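PDB 6TWL: N-acetyl-L-2,4-diaminobutyric acid deacetylase from Ruegeria pomeroyi, which probably removes the acetyl group of N-acetyl-L-2,4-diaminobutyric acid during the breakdown of ectoine and hydroxyectoine, using zinc as cofactor. Local coordinates for residues A[22-27]-A[34-39]; A[52-57]-A[88-93]; A[140-145]-A[193-198]; A[173-178]-A[247-252]. One frame throughout, in Å; residues are numbered along the deposited sequence.

Contact 1 of 4, residues A[22-27]-A[34-39]; sequences LKLPHS and GSVMIP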
loop_
_atom_site.group_PDB
_atom_site.type_symbol
_atom_site.label_atom_id
_atom_site.label_comp_id
_atom_site.label_asym_id
_atom_site.label_seq_id
_atom_site.Cartn_x
_atom_site.Cartn_y
_atom_site.Cartn_z
ATOM N N LEU A 22 -6.677 -13.355 13.849
ATOM C CA LEU A 22 -7.236 -14.402 13.006
ATOM C C LEU A 22 -6.363 -15.642 13.158
ATOM O O LEU A 22 -5.143 -15.569 12.990
ATOM C CB LEU A 22 -7.290 -13.965 11.541
ATOM C CG LEU A 22 -8.031 -12.676 11.186
ATOM C CD1 LEU A 22 -7.648 -12.218 9.789
ATOM C CD2 LEU A 22 -9.535 -12.875 11.292
ATOM N N LYS A 23 -6.985 -16.771 13.486
ATOM C CA LYS A 23 -6.267 -17.991 13.831
ATOM C C LYS A 23 -6.748 -19.146 12.961
ATOM O O LYS A 23 -7.956 -19.325 12.777
ATOM C CB LYS A 23 -6.464 -18.319 15.317
ATOM C CG LYS A 23 -5.958 -19.686 15.741
ATOM C CD LYS A 23 -6.128 -19.899 17.240
ATOM C CE LYS A 23 -7.595 -19.841 17.643
ATOM N NZ LYS A 23 -7.781 -19.907 19.121
ATOM N N LEU A 24 -5.805 -19.909 12.407
ATOM C CA LEU A 24 -6.094 -21.217 11.816
ATOM C C LEU A 24 -5.093 -22.200 12.408
ATOM O O LEU A 24 -3.870 -22.007 12.253
ATOM C CB LEU A 24 -6.043 -21.230 10.283
ATOM C CG LEU A 24 -4.757 -20.933 9.517
ATOM C CD1 LEU A 24 -4.770 -21.564 8.122
ATOM C CD2 LEU A 24 -4.643 -19.443 9.415
ATOM N N PRO A 25 -5.553 -23.238 13.106
ATOM C CA PRO A 25 -4.618 -24.106 13.837
ATOM C C PRO A 25 -3.632 -24.870 12.968
ATOM O O PRO A 25 -2.595 -25.282 13.496
ATOM C CB PRO A 25 -5.555 -25.050 14.598
ATOM C CG PRO A 25 -6.778 -24.228 14.819
ATOM C CD PRO A 25 -6.940 -23.414 13.564
ATOM N N HIS A 26 -3.894 -25.056 11.668
ATOM C CA HIS A 26 -2.908 -25.653 10.769
ATOM C C HIS A 26 -2.259 -26.891 11.380
ATOM O O HIS A 26 -1.032 -26.977 11.485
ATOM C CB HIS A 26 -1.847 -24.596 10.440
ATOM C CG HIS A 26 -0.881 -24.996 9.369
ATOM N ND1 HIS A 26 -1.196 -25.879 8.358
ATOM C CD2 HIS A 26 0.404 -24.625 9.159
ATOM C CE1 HIS A 26 -0.144 -26.033 7.572
ATOM N NE2 HIS A 26 0.839 -25.281 8.036
ATOM N N SER A 27 -3.080 -27.856 11.775
ATOM C CA SER A 27 -2.670 -28.876 12.727
ATOM C C SER A 27 -2.652 -30.281 12.140
ATOM O O SER A 27 -2.294 -30.467 10.979
ATOM C CB SER A 27 -3.592 -28.820 13.942
ATOM O OG SER A 27 -3.510 -27.546 14.558
ATOM N N GLY A 34 1.076 -26.257 16.382
ATOM C CA GLY A 34 1.163 -24.843 16.086
ATOM C C GLY A 34 -0.134 -24.266 15.564
ATOM O O GLY A 34 -1.189 -24.904 15.572
ATOM N N SER A 35 -0.035 -23.016 15.122
ATOM C CA SER A 35 -1.111 -22.199 14.582
ATOM C C SER A 35 -0.458 -20.924 14.075
ATOM O O SER A 35 0.649 -20.580 14.494
ATOM C CB SER A 35 -2.178 -21.884 15.638
ATOM O OG SER A 35 -2.913 -20.719 15.298
ATOM N N VAL A 36 -1.135 -20.232 13.165
ATOM C CA VAL A 36 -0.689 -18.911 12.744
ATOM C C VAL A 36 -1.733 -17.902 13.195
ATOM O O VAL A 36 -2.938 -18.187 13.190
ATOM C CB VAL A 36 -0.414 -18.822 11.228
ATOM C CG1 VAL A 36 0.349 -20.054 10.754
ATOM C CG2 VAL A 36 -1.677 -18.547 10.420
ATOM N N MET A 37 -1.257 -16.742 13.642
ATOM C CA MET A 37 -2.093 -15.711 14.243
ATOM C C MET A 37 -1.812 -14.393 13.544
ATOM O O MET A 37 -0.684 -13.893 13.591
ATOM C CB MET A 37 -1.817 -15.588 15.744
ATOM C CG MET A 37 -1.702 -16.922 16.449
ATOM S SD MET A 37 -3.241 -17.401 17.243
ATOM C CE MET A 37 -3.470 -16.014 18.345
ATOM N N ILE A 38 -2.826 -13.838 12.894
ATOM C CA ILE A 38 -2.732 -12.536 12.249
ATOM C C ILE A 38 -3.355 -11.503 13.199
ATOM O O ILE A 38 -4.561 -11.578 13.453
ATOM C CB ILE A 38 -3.438 -12.519 10.889
ATOM C CG1 ILE A 38 -3.023 -13.737 10.065
ATOM C CG2 ILE A 38 -3.123 -11.234 10.143
ATOM C CD1 ILE A 38 -3.671 -13.787 8.699
ATOM N N PRO A 39 -2.575 -10.566 13.728
ATOM C CA PRO A 39 -3.161 -9.552 14.615
ATOM C C PRO A 39 -4.154 -8.680 13.866
ATOM O O PRO A 39 -3.960 -8.343 12.695
ATOM C CB PRO A 39 -1.945 -8.743 15.083
ATOM C CG PRO A 39 -0.760 -9.630 14.823
ATOM C CD PRO A 39 -1.120 -10.417 13.600
#

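Contact 2 of 4, residues A[52-57]-A[88-93]; sequences LLTGAN and PAFNYP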
loop_
_atom_site.group_PDB
_atom_site.type_symbol
_atom_site.label_atom_id
_atom_site.label_comp_id
_atom_site.label_asym_id
_atom_site.label_seq_id
_atom_site.Cartn_x
_atom_site.Cartn_y
_atom_site.Cartn_z
ATOM N N LEU A 52 -11.774 -1.710 5.484
ATOM C CA LEU A 52 -10.798 -2.786 5.626
ATOM C C LEU A 52 -9.415 -2.199 5.363
ATOM O O LEU A 52 -9.087 -1.852 4.223
ATOM C CB LEU A 52 -11.122 -3.927 4.664
ATOM C CG LEU A 52 -10.218 -5.161 4.630
ATOM C CD1 LEU A 52 -10.002 -5.726 6.022
ATOM C CD2 LEU A 52 -10.827 -6.211 3.727
ATOM N N LEU A 53 -8.606 -2.079 6.415
ATOM C CA LEU A 53 -7.319 -1.395 6.352
ATOM C C LEU A 53 -6.205 -2.402 6.609
ATOM O O LEU A 53 -6.133 -2.986 7.695
ATOM C CB LEU A 53 -7.272 -0.252 7.371
ATOM C CG LEU A 53 -8.602 0.488 7.574
ATOM C CD1 LEU A 53 -8.616 1.263 8.883
ATOM C CD2 LEU A 53 -8.881 1.410 6.398
ATOM N N THR A 54 -5.334 -2.602 5.617
ATOM C CA THR A 54 -4.230 -3.548 5.723
ATOM C C THR A 54 -2.917 -2.795 5.536
ATOM O O THR A 54 -2.804 -1.923 4.667
ATOM C CB THR A 54 -4.360 -4.702 4.699
ATOM O OG1 THR A 54 -4.490 -4.179 3.370
ATOM C CG2 THR A 54 -5.603 -5.520 4.998
ATOM N N GLY A 55 -1.935 -3.126 6.369
ATOM C CA GLY A 55 -0.751 -2.301 6.517
ATOM C C GLY A 55 0.340 -2.492 5.490
ATOM O O GLY A 55 0.794 -1.522 4.878
ATOM N N ALA A 56 0.787 -3.729 5.296
ATOM C CA ALA A 56 1.952 -3.970 4.457
ATOM C C ALA A 56 1.937 -5.414 3.988
ATOM O O ALA A 56 1.620 -6.314 4.768
ATOM C CB ALA A 56 3.248 -3.669 5.223
ATOM N N ASN A 57 2.264 -5.627 2.717
ATOM C CA ASN A 57 2.471 -6.975 2.209
ATOM C C ASN A 57 3.902 -7.455 2.403
ATOM O O ASN A 57 4.182 -8.636 2.171
ATOM C CB ASN A 57 2.102 -7.048 0.723
ATOM C CG ASN A 57 0.904 -6.186 0.376
ATOM O OD1 ASN A 57 0.907 -4.977 0.606
ATOM N ND2 ASN A 57 -0.131 -6.806 -0.180
ATOM N N PRO A 88 -2.754 -4.399 10.726
ATOM C CA PRO A 88 -1.516 -3.625 10.535
ATOM C C PRO A 88 -0.453 -4.374 9.760
ATOM O O PRO A 88 0.338 -3.747 9.045
ATOM C CB PRO A 88 -1.056 -3.336 11.973
ATOM C CG PRO A 88 -2.265 -3.551 12.828
ATOM C CD PRO A 88 -3.044 -4.635 12.151
ATOM N N ALA A 89 -0.402 -5.695 9.883
ATOM C CA ALA A 89 0.597 -6.504 9.204
ATOM C C ALA A 89 -0.109 -7.563 8.373
ATOM O O ALA A 89 -0.924 -8.330 8.895
ATOM C CB ALA A 89 1.557 -7.151 10.204
ATOM N N PHE A 90 0.208 -7.598 7.081
ATOM C CA PHE A 90 -0.415 -8.510 6.132
ATOM C C PHE A 90 0.647 -9.284 5.361
ATOM O O PHE A 90 0.424 -9.699 4.222
ATOM C CB PHE A 90 -1.338 -7.742 5.184
ATOM C CG PHE A 90 -2.323 -8.605 4.451
ATOM C CD1 PHE A 90 -2.910 -9.697 5.070
ATOM C CD2 PHE A 90 -2.676 -8.312 3.144
ATOM C CE1 PHE A 90 -3.819 -10.487 4.390
ATOM C CE2 PHE A 90 -3.585 -9.095 2.462
ATOM C CZ PHE A 90 -4.157 -10.184 3.086
ATOM N N ASN A 91 1.810 -9.486 5.979
ATOM C CA ASN A 91 2.972 -10.087 5.328
ATOM C C ASN A 91 3.195 -11.489 5.893
ATOM O O ASN A 91 3.792 -11.653 6.961
ATOM C CB ASN A 91 4.208 -9.209 5.512
ATOM C CG ASN A 91 4.419 -8.791 6.956
ATOM O OD1 ASN A 91 3.518 -8.246 7.594
ATOM N ND2 ASN A 91 5.613 -9.054 7.481
ATOM N N TYR A 92 2.706 -12.492 5.169
ATOM C CA TYR A 92 2.977 -13.878 5.509
ATOM C C TYR A 92 4.484 -14.140 5.471
ATOM O O TYR A 92 5.198 -13.577 4.635
ATOM C CB TYR A 92 2.249 -14.798 4.531
ATOM C CG TYR A 92 2.298 -16.272 4.865
ATOM C CD1 TYR A 92 1.401 -16.827 5.767
ATOM C CD2 TYR A 92 3.229 -17.109 4.265
ATOM C CE1 TYR A 92 1.443 -18.168 6.074
ATOM C CE2 TYR A 92 3.272 -18.458 4.562
ATOM C CZ TYR A 92 2.374 -18.982 5.465
ATOM O OH TYR A 92 2.414 -20.326 5.766
ATOM N N PRO A 93 5.004 -14.993 6.371
ATOM C CA PRO A 93 4.288 -15.697 7.439
ATOM C C PRO A 93 4.383 -15.008 8.793
ATOM O O PRO A 93 3.724 -15.415 9.751
ATOM C CB PRO A 93 5.001 -17.043 7.482
ATOM C CG PRO A 93 6.434 -16.680 7.179
ATOM C CD PRO A 93 6.395 -15.472 6.255
#

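Contact 3 of 4, residues A[140-145]-A[193-198]; sequences AVDFHS and MYDTAV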
loop_
_atom_site.group_PDB
_atom_site.type_symbol
_atom_site.label_atom_id
_atom_site.label_comp_id
_atom_site.label_asym_id
_atom_site.label_seq_id
_atom_site.Cartn_x
_atom_site.Cartn_y
_atom_site.Cartn_z
ATOM N N ALA A 140 -11.519 -0.058 1.115
ATOM C CA ALA A 140 -10.256 -0.727 1.389
ATOM C C ALA A 140 -9.121 0.271 1.218
ATOM O O ALA A 140 -9.038 0.949 0.190
ATOM C CB ALA A 140 -10.054 -1.930 0.463
ATOM N N VAL A 141 -8.255 0.365 2.222
ATOM C CA VAL A 141 -7.047 1.182 2.148
ATOM C C VAL A 141 -5.859 0.244 2.272
ATOM O O VAL A 141 -5.691 -0.395 3.316
ATOM C CB VAL A 141 -7.006 2.249 3.251
ATOM C CG1 VAL A 141 -5.761 3.106 3.103
ATOM C CG2 VAL A 141 -8.258 3.110 3.214
ATOM N N ASP A 142 -5.034 0.160 1.224
ATOM C CA ASP A 142 -3.888 -0.749 1.212
ATOM C C ASP A 142 -2.608 0.072 1.177
ATOM O O ASP A 142 -2.278 0.679 0.152
ATOM C CB ASP A 142 -3.941 -1.722 0.035
ATOM C CG ASP A 142 -3.020 -2.920 0.232
ATOM O OD1 ASP A 142 -2.715 -3.248 1.399
ATOM O OD2 ASP A 142 -2.604 -3.541 -0.765
ATOM N N PHE A 143 -1.882 0.075 2.294
ATOM C CA PHE A 143 -0.631 0.814 2.392
ATOM C C PHE A 143 0.509 0.010 1.777
ATOM O O PHE A 143 0.708 -1.161 2.117
ATOM C CB PHE A 143 -0.307 1.124 3.855
ATOM C CG PHE A 143 -1.148 2.213 4.453
ATOM C CD1 PHE A 143 -0.848 3.542 4.215
ATOM C CD2 PHE A 143 -2.224 1.909 5.272
ATOM C CE1 PHE A 143 -1.613 4.550 4.769
ATOM C CE2 PHE A 143 -2.995 2.914 5.832
ATOM C CZ PHE A 143 -2.688 4.237 5.580
ATOM N N HIS A 144 1.249 0.638 0.871
ATOM C CA HIS A 144 2.546 0.141 0.439
ATOM C C HIS A 144 3.606 1.187 0.747
ATOM O O HIS A 144 3.310 2.341 1.067
ATOM C CB HIS A 144 2.595 -0.176 -1.064
ATOM C CG HIS A 144 1.414 -0.932 -1.581
ATOM N ND1 HIS A 144 1.060 -2.177 -1.110
ATOM C CD2 HIS A 144 0.531 -0.636 -2.563
ATOM C CE1 HIS A 144 -0.004 -2.607 -1.765
ATOM N NE2 HIS A 144 -0.346 -1.689 -2.652
ATOM N N SER A 145 4.856 0.756 0.638
ATOM C CA SER A 145 5.993 1.657 0.566
ATOM C C SER A 145 7.088 0.938 -0.206
ATOM O O SER A 145 7.030 -0.276 -0.418
ATOM C CB SER A 145 6.458 2.109 1.953
ATOM O OG SER A 145 5.805 3.312 2.329
ATOM N N MET A 193 -2.991 -11.092 -6.803
ATOM C CA MET A 193 -2.672 -10.095 -5.797
ATOM C C MET A 193 -3.925 -9.682 -5.033
ATOM O O MET A 193 -5.055 -9.853 -5.497
ATOM C CB MET A 193 -2.013 -8.874 -6.439
ATOM C CG MET A 193 -0.570 -9.113 -6.858
ATOM S SD MET A 193 0.183 -7.702 -7.690
ATOM C CE MET A 193 -0.354 -6.358 -6.636
ATOM N N TYR A 194 -3.704 -9.144 -3.833
ATOM C CA TYR A 194 -4.813 -8.667 -3.015
ATOM C C TYR A 194 -5.457 -7.436 -3.638
ATOM O O TYR A 194 -6.687 -7.346 -3.732
ATOM C CB TYR A 194 -4.322 -8.368 -1.598
ATOM C CG TYR A 194 -5.331 -7.638 -0.744
ATOM C CD1 TYR A 194 -6.456 -8.290 -0.256
ATOM C CD2 TYR A 194 -5.162 -6.298 -0.432
ATOM C CE1 TYR A 194 -7.382 -7.626 0.525
ATOM C CE2 TYR A 194 -6.082 -5.625 0.346
ATOM C CZ TYR A 194 -7.189 -6.292 0.824
ATOM O OH TYR A 194 -8.104 -5.621 1.600
ATOM N N ASP A 195 -4.634 -6.475 -4.071
ATOM C CA ASP A 195 -5.156 -5.272 -4.712
ATOM C C ASP A 195 -5.984 -5.599 -5.945
ATOM O O ASP A 195 -6.962 -4.903 -6.236
ATOM C CB ASP A 195 -4.006 -4.336 -5.077
ATOM C CG ASP A 195 -3.465 -3.606 -3.876
ATOM O OD1 ASP A 195 -4.167 -3.607 -2.845
ATOM O OD2 ASP A 195 -2.352 -3.045 -3.954
ATOM N N THR A 196 -5.612 -6.649 -6.680
ATOM C CA THR A 196 -6.416 -7.060 -7.825
ATOM C C THR A 196 -7.769 -7.601 -7.382
ATOM O O THR A 196 -8.784 -7.375 -8.052
ATOM C CB THR A 196 -5.666 -8.108 -8.647
ATOM O OG1 THR A 196 -4.337 -7.646 -8.917
ATOM C CG2 THR A 196 -6.383 -8.367 -9.962
ATOM N N ALA A 197 -7.803 -8.320 -6.256
ATOM C CA ALA A 197 -9.067 -8.851 -5.756
ATOM C C ALA A 197 -10.051 -7.733 -5.439
ATOM O O ALA A 197 -11.243 -7.835 -5.757
ATOM C CB ALA A 197 -8.824 -9.717 -4.520
ATOM N N VAL A 198 -9.570 -6.656 -4.814
ATOM C CA VAL A 198 -10.436 -5.524 -4.497
ATOM C C VAL A 198 -10.910 -4.842 -5.775
ATOM O O VAL A 198 -12.108 -4.593 -5.956
ATOM C CB VAL A 198 -9.707 -4.537 -3.568
ATOM C CG1 VAL A 198 -10.677 -3.502 -3.033
ATOM C CG2 VAL A 198 -9.032 -5.281 -2.426
#

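Contact 4 of 4, residues A[173-178]-A[247-252]; sequences AMKAFN and TVNLTM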
loop_
_atom_site.group_PDB
_atom_site.type_symbol
_atom_site.label_atom_id
_atom_site.label_comp_id
_atom_site.label_asym_id
_atom_site.label_seq_id
_atom_site.Cartn_x
_atom_site.Cartn_y
_atom_site.Cartn_z
ATOM N N ALA A 173 -11.942 8.865 -3.012
ATOM C CA ALA A 173 -11.247 8.440 -1.800
ATOM C C ALA A 173 -9.785 8.856 -1.832
ATOM O O ALA A 173 -9.242 9.313 -0.819
ATOM C CB ALA A 173 -11.369 6.927 -1.616
ATOM N N MET A 174 -9.129 8.712 -2.987
ATOM C CA MET A 174 -7.754 9.183 -3.106
ATOM C C MET A 174 -7.674 10.681 -2.859
ATOM O O MET A 174 -6.781 11.160 -2.152
ATOM C CB MET A 174 -7.178 8.852 -4.483
ATOM C CG MET A 174 -5.927 9.676 -4.796
ATOM S SD MET A 174 -5.374 9.624 -6.506
ATOM C CE MET A 174 -6.618 10.638 -7.281
ATOM N N LYS A 175 -8.595 11.446 -3.452
ATOM C CA LYS A 175 -8.538 12.890 -3.275
ATOM C C LYS A 175 -8.815 13.277 -1.830
ATOM O O LYS A 175 -8.273 14.271 -1.331
ATOM C CB LYS A 175 -9.491 13.603 -4.240
ATOM C CG LYS A 175 -8.942 13.716 -5.679
ATOM C CD LYS A 175 -7.389 13.759 -5.746
ATOM C CE LYS A 175 -6.672 14.876 -4.948
ATOM N NZ LYS A 175 -5.220 14.782 -5.182
ATOM N N ALA A 176 -9.638 12.493 -1.131
ATOM C CA ALA A 176 -9.777 12.687 0.307
ATOM C C ALA A 176 -8.455 12.433 1.023
ATOM O O ALA A 176 -8.062 13.219 1.890
ATOM C CB ALA A 176 -10.876 11.779 0.855
ATOM N N PHE A 177 -7.744 11.358 0.654
ATOM C CA PHE A 177 -6.446 11.071 1.267
ATOM C C PHE A 177 -5.541 12.295 1.216
ATOM O O PHE A 177 -4.961 12.696 2.231
ATOM C CB PHE A 177 -5.778 9.876 0.576
ATOM C CG PHE A 177 -4.667 9.243 1.384
ATOM C CD1 PHE A 177 -3.384 9.772 1.367
ATOM C CD2 PHE A 177 -4.909 8.117 2.155
ATOM C CE1 PHE A 177 -2.364 9.191 2.109
ATOM C CE2 PHE A 177 -3.893 7.531 2.898
ATOM C CZ PHE A 177 -2.620 8.069 2.874
ATOM N N ASN A 178 -5.421 12.907 0.037
ATOM C CA ASN A 178 -4.762 14.204 -0.125
ATOM C C ASN A 178 -3.302 14.143 0.329
ATOM O O ASN A 178 -2.819 14.985 1.088
ATOM C CB ASN A 178 -5.541 15.302 0.609
ATOM C CG ASN A 178 -4.948 16.684 0.405
ATOM O OD1 ASN A 178 -4.576 17.356 1.367
ATOM N ND2 ASN A 178 -4.846 17.111 -0.849
ATOM N N THR A 247 -1.789 19.270 -3.704
ATOM C CA THR A 247 -1.422 17.966 -4.224
ATOM C C THR A 247 -1.105 18.105 -5.704
ATOM O O THR A 247 -1.603 19.010 -6.379
ATOM C CB THR A 247 -2.544 16.955 -4.010
ATOM O OG1 THR A 247 -2.093 15.648 -4.389
ATOM C CG2 THR A 247 -3.738 17.361 -4.841
ATOM N N VAL A 248 -0.271 17.199 -6.203
ATOM C CA VAL A 248 0.142 17.192 -7.601
ATOM C C VAL A 248 -0.361 15.901 -8.227
ATOM O O VAL A 248 -0.043 14.806 -7.748
ATOM C CB VAL A 248 1.665 17.321 -7.748
ATOM C CG1 VAL A 248 2.071 17.158 -9.203
ATOM C CG2 VAL A 248 2.132 18.664 -7.206
ATOM N N ASN A 249 -1.148 16.028 -9.292
ATOM C CA ASN A 249 -1.772 14.876 -9.927
ATOM C C ASN A 249 -0.874 14.339 -11.033
ATOM O O ASN A 249 -0.431 15.091 -11.907
ATOM C CB ASN A 249 -3.149 15.248 -10.473
ATOM C CG ASN A 249 -4.211 15.272 -9.390
ATOM O OD1 ASN A 249 -4.821 14.247 -9.080
ATOM N ND2 ASN A 249 -4.425 16.438 -8.794
ATOM N N LEU A 250 -0.612 13.035 -10.987
ATOM C CA LEU A 250 0.353 12.394 -11.864
ATOM C C LEU A 250 -0.247 11.142 -12.484
ATOM O O LEU A 250 -1.138 10.508 -11.913
ATOM C CB LEU A 250 1.632 12.018 -11.108
ATOM C CG LEU A 250 2.304 13.140 -10.319
ATOM C CD1 LEU A 250 3.190 12.555 -9.239
ATOM C CD2 LEU A 250 3.104 14.038 -11.249
ATOM N N THR A 251 0.254 10.801 -13.668
ATOM C CA THR A 251 -0.094 9.571 -14.357
ATOM C C THR A 251 1.183 8.901 -14.842
ATOM O O THR A 251 2.186 9.565 -15.116
ATOM C CB THR A 251 -1.027 9.822 -15.557
ATOM O OG1 THR A 251 -0.302 10.487 -16.598
ATOM C CG2 THR A 251 -2.224 10.675 -15.153
ATOM N N MET A 252 1.139 7.571 -14.937
ATOM C CA MET A 252 2.211 6.769 -15.522
ATOM C C MET A 252 1.619 6.053 -16.730
ATOM O O MET A 252 1.254 4.870 -16.650
ATOM C CB MET A 252 2.794 5.781 -14.515
ATOM C CG MET A 252 3.684 6.406 -13.453
ATOM S SD MET A 252 3.650 5.431 -11.941
ATOM C CE MET A 252 3.675 3.780 -12.626
#

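Contact 1 of 4, residues A[22-27]-A[34-39]
Leu22 faces Ile38 as a hydrogen-bonded antiparallel pair of the beta hairpin formed by strands 16-24 and 36-45. Its N donates to Ile38 O at 2.8 Å, and Ile38 N returns to Leu22 O at 2.9 Å with an N-H...O angle of 167°. Both side chains lie on the face packed against helix 121-133, where Tyr128 touches Leu22 and Ile125 touches Ile38. At Lys23 the pair with Met37 is non-hydrogen-bonded and its side chains lie on the other face, side by side and pointing the same way; Lys23 CD rests 3.8 Å from Met37 SD before a bend at chi3 leads the amine away. Lys23 CG, set anti to the backbone N (chi1 170°), passes 3.2 Å from Ser35 OG. Leu24 returns to the helix-facing side, paired with Val36. Here the pair is wider, with CA atoms of Leu24 and Val36 6.0 Å apart, and the two backbone bonds are weak: Leu24 N to Val36 O and Val36 N to Leu24 O each measure 3.4 Å. The side chains nevertheless press together, Leu24 CD2 coming tighter than usual van der Waals contact to Val36 CG2. Beyond Pro25 the chain turns off, and Ser27 OG bonds back to Pro25 O from above its carbonyl plane. Firm pairing at Leu22 thus gives way to weak bonding near the turn; Leu22, Leu24 and Ile38 pack on the helix, while Lys23 and Met37 lie on the more exposed face.

Contact 2 of 4, residues A[52-57]-A[88-93]
Gly55 and Ala56 meet Pro88 to Phe90 in a buried, mainly backbone contact at the C-terminal ends of two neighbouring parallel strands. Strand 50-54, helix 63-74 and strand 82-87 form a beta-alpha-beta crossover in the central sheet of the catalytic domain, a domain of the succinylglutamate desuccinylase/aspartoacylase family, and the two segments touch just where they leave the sheet. They still run in roughly the same direction, 26° apart. One hydrogen bond joins them: Phe90 N to Ala56 O, 3.0 Å, lying in the carbonyl plane although the N-H...O angle is only 135°. One step back, Gly55 CA sends a C-H...O contact to Pro88 O at 3.1 Å. This closeness depends on glycine, because a beta carbon would point straight into that carbonyl oxygen. Phe90 CB sits 3.3 Å from Ala56 O, beside the hydrogen bond. From there the ring, with CG anti to the backbone N (chi1 -163°), reaches back toward Thr54, whose CB is 4.3 Å from Phe90 CD2; it also meets Phe129 and stands edge-to-face with Tyr194. The hydroxyl of Thr54 is used elsewhere, bonded to Asp142. Asn57 lies next to the zinc site seen in another structure of this protein: it precedes the zinc ligand His58, and a weak hydrogen bond links its OD1 and His144 ND1. Its backbone faces the other loop, with Asn57 O 3.4 Å from Asn91 CB.

Contact 3 of 4, residues A[140-145]-A[193-198]
Asp195 OD2 accepts a hydrogen bond from His144 NE2 at 2.7 Å, the two side chains coming from opposite directions. The oxygen uses its syn lone pair and lies almost in the imidazole plane, at the ring's edge, yet the bond is bent, with an N-H...O angle of 140°. The planes of ring and carboxylate are turned 65° apart. At the same carboxylate, Asp195 OD1 comes 2.6 Å from Asp142 OD2, with the two acid groups set nearly perpendicular to each other. The second oxygen of Asp142, OD1, is tied to Thr54 of the neighbouring strand 50-54, which limits the rotation of the carboxylate. Helix 194-201 packs on the sheet of the zinc-hydrolase domain, nearly antiparallel to strand 139-142. His144, just past the strand, belongs to the zinc site seen in another structure of this protein; no metal is bound here, and the side chains of the ligands Glu209 and Glu61 lie close by. On the flank of the acid pair, the Tyr194 ring turns its edge to Asp142 OD2, 3.8 Å from Tyr194 CD2. Farther down the strand the chemistry becomes apolar: Ala140 CB packs against Val198 CG1 at 3.9 Å, and Val198 CG2 lies over one face of the tyrosine ring, toward its rim.

Contact 4 of 4, residues A[173-178]-A[247-252]
Lys175, Asn178 and Thr247 carry this contact, in which the C-terminal turn of helix 167-177 meets the start of strand 248-251, an outermost strand of the mixed central sheet. Its polar approaches centre on the lysine amine, whose exact place is doubtful: chi2 has an unusual value of -28°, and Lys175 NZ lies 3.0 Å from the methyl Thr247 CG2, a spacing too short to be comfortable. As modelled, the chain is bent at chi2 and chi3 and folds back so that Lys175 NZ sits 3.3 Å from Thr247 OG1, with Asn249 OD1 at a long 4.0 Å from the same NZ. Van der Waals contacts make up the rest. Asn178 ND2 lies 3.9 Å from Thr247 CB, the two side chains crossing at a slant, and Met174 CE reaches to 4.4 Å from Asn249 OD1. Hydrogen bonds lead outward from both sides. With chi1 at -173°, Thr247 OG1 points away from its own amide nitrogen and is shared by Ser182 and the carbonyl of Ala179. Asn178, where the chain leaves the helix with positive phi, uses OD1 for Asp245 N and the amine of Lys226. Strand 181-184, which follows the helix, also pairs with strand 248-251. Thr247 OG1 and Asn178 OD1 are therefore satisfied by residues beyond the two segments, leaving a small, partly exposed seam with no clear hydrogen bond across it.

In the fold
All four contacts reach the same mixed sheet, but at different depths. Contacts 2 and 3 are buried near the centre, 9 Å apart between centres, and lie on the neighbouring strands 50-54 and 139-142; Thr54 OG1 to Asp142 OD1, 2.8 Å, ties them. Contacts 1 and 4 are partly buried, with centres 37 Å apart on opposite sides of the chain's centre. Contact 1 is regular strand pairing and touches contact 2 through Ile38 CG2 and Ala89 O. Contact 4 lacks a clear hydrogen bond and meets contact 3 where Phe143 packs on Phe177. Acidic and imidazole groups gather in contact 3 at the zinc site, whereas contact 2 relies on backbone.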